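Local coordinates for foldase protein PrsA (Streptococcus pneumoniae, PDB 5TVL) that probably assists the folding of secreted proteins outside the cell membrane, as a lipoprotein of the peptidyl-prolyl cis-trans isomerase class, at residues 54-59 with 84-89. Residues are numbered along the deposited sequence; the frame is centred on the assembly and turned at random.
Sequences DDTIAE and AQIRTS
Ile86 bridges the gap between the two helices, laying one branch against Thr56 and the other against Ile57. All the packing across the pair is apolar. The CG2 methyl of Ile86 meets CG2 of Thr56 at 3.7 Å, the two side chains running antiparallel alongside one another. With chi1 (to OG1) at -53°, CG2 of Thr56 lies opposite the backbone N and faces Ile86. The longer branch of Ile86 ends at CD1, which lies 3.9 Å from CB of Ile57; these two side chains lie roughly perpendicular, and the same methyl comes within 4.1 Å of Ile57 CG1. A branched, wholly apolar residue suits this place, since it can touch two successive residues of the facing helix, while its side chain also touches Glu60.

No hydrogen bond joins 54-59 directly to 84-89. Thr56 serves two purposes: its methyl packs across the interface, whereas OG1 is hydrogen-bonded to Glu52 O, one turn back in its own helix, and to Lys90 NZ on the partner helix. Thr88 makes a similar bond within its own helix, its OG1 lying 2.8 Å from Ala84 O. Thr88 N and OG1 approach that oxygen from opposite faces of the carbonyl plane, while the Thr88 side chain touches Ile36 and Gln37 of helix 25-44.

Here helices 50-64 and 79-102, joined through the short helix 68-74 and its loops, form a helix-helix packing in the mainly helical part of this parvulin-type foldase, with helix 25-44 also touching 79-102, at Ala84 and Thr88.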
# COMPACT_ATOMS: atom_id res chain seq x y z
N ASP A 54 -23.64 0.28 -11.75
CA ASP A 54 -24.64 1.27 -11.31
C ASP A 54 -24.52 1.60 -9.82
O ASP A 54 -24.84 2.72 -9.42
CB ASP A 54 -26.07 0.78 -11.61
CG ASP A 54 -26.38 0.70 -13.12
OD1 ASP A 54 -25.83 1.49 -13.91
OD2 ASP A 54 -27.20 -0.16 -13.50
N ASP A 55 -24.09 0.64 -9.00
CA ASP A 55 -23.86 0.86 -7.56
C ASP A 55 -22.67 1.79 -7.31
O ASP A 55 -22.74 2.70 -6.49
CB ASP A 55 -23.62 -0.47 -6.81
CG ASP A 55 -24.85 -1.36 -6.76
OD1 ASP A 55 -25.95 -0.95 -7.19
OD2 ASP A 55 -24.72 -2.51 -6.27
N THR A 56 -21.57 1.53 -8.03
CA THR A 56 -20.34 2.31 -7.91
C THR A 56 -20.56 3.77 -8.31
O THR A 56 -20.15 4.68 -7.58
CB THR A 56 -19.22 1.71 -8.78
OG1 THR A 56 -19.07 0.32 -8.45
CG2 THR A 56 -17.89 2.43 -8.56
N ILE A 57 -21.19 3.99 -9.45
CA ILE A 57 -21.44 5.34 -9.96
C ILE A 57 -22.51 6.08 -9.14
O ILE A 57 -22.49 7.31 -9.05
CB ILE A 57 -21.79 5.34 -11.47
CG1 ILE A 57 -21.49 6.70 -12.11
CG2 ILE A 57 -23.23 4.91 -11.72
CD1 ILE A 57 -21.31 6.63 -13.61
N ALA A 58 -23.44 5.33 -8.54
CA ALA A 58 -24.41 5.89 -7.59
C ALA A 58 -23.72 6.29 -6.29
O ALA A 58 -23.98 7.38 -5.76
CB ALA A 58 -25.53 4.90 -7.32
N GLU A 59 -22.87 5.41 -5.76
CA GLU A 59 -22.04 5.71 -4.59
C GLU A 59 -21.16 6.93 -4.86
O GLU A 59 -21.05 7.83 -4.02
CB GLU A 59 -21.17 4.48 -4.23
CG GLU A 59 -20.15 4.67 -3.10
CD GLU A 59 -20.77 5.05 -1.76
OE1 GLU A 59 -21.95 4.73 -1.52
OE2 GLU A 59 -20.07 5.68 -0.94
N ALA A 84 -18.43 3.89 -18.24
CA ALA A 84 -17.62 2.98 -19.05
C ALA A 84 -16.23 2.71 -18.46
O ALA A 84 -15.73 1.59 -18.54
CB ALA A 84 -17.48 3.52 -20.47
N GLN A 85 -15.62 3.75 -17.88
CA GLN A 85 -14.32 3.62 -17.20
C GLN A 85 -14.39 2.71 -15.96
O GLN A 85 -13.49 1.90 -15.75
CB GLN A 85 -13.80 5.00 -16.79
CG GLN A 85 -12.37 5.00 -16.26
CD GLN A 85 -11.84 6.41 -16.06
OE1 GLN A 85 -12.56 7.30 -15.61
NE2 GLN A 85 -10.57 6.62 -16.40
N ILE A 86 -15.44 2.88 -15.16
CA ILE A 86 -15.67 2.04 -13.97
C ILE A 86 -15.82 0.58 -14.38
O ILE A 86 -15.22 -0.31 -13.78
CB ILE A 86 -16.92 2.49 -13.18
CG1 ILE A 86 -16.71 3.88 -12.57
CG2 ILE A 86 -17.26 1.49 -12.07
CD1 ILE A 86 -18.00 4.58 -12.16
N ARG A 87 -16.63 0.34 -15.41
CA ARG A 87 -16.80 -0.99 -16.01
C ARG A 87 -15.47 -1.61 -16.44
O ARG A 87 -15.20 -2.78 -16.14
CB ARG A 87 -17.77 -0.91 -17.20
CG ARG A 87 -18.05 -2.23 -17.87
CD ARG A 87 -19.24 -2.15 -18.81
NE ARG A 87 -19.52 -3.46 -19.40
CZ ARG A 87 -20.16 -4.46 -18.79
NH1 ARG A 87 -20.62 -4.35 -17.54
NH2 ARG A 87 -20.35 -5.61 -19.44
N THR A 88 -14.63 -0.83 -17.13
CA THR A 88 -13.30 -1.29 -17.57
C THR A 88 -12.42 -1.69 -16.38
O THR A 88 -11.78 -2.75 -16.40
CB THR A 88 -12.58 -0.21 -18.40
OG1 THR A 88 -13.44 0.23 -19.47
CG2 THR A 88 -11.27 -0.74 -18.98
N SER A 89 -12.39 -0.83 -15.35
CA SER A 89 -11.67 -1.10 -14.10
C SER A 89 -12.11 -2.42 -13.46
O SER A 89 -11.28 -3.22 -13.03
CB SER A 89 -11.87 0.05 -13.11
OG SER A 89 -11.56 -0.35 -11.78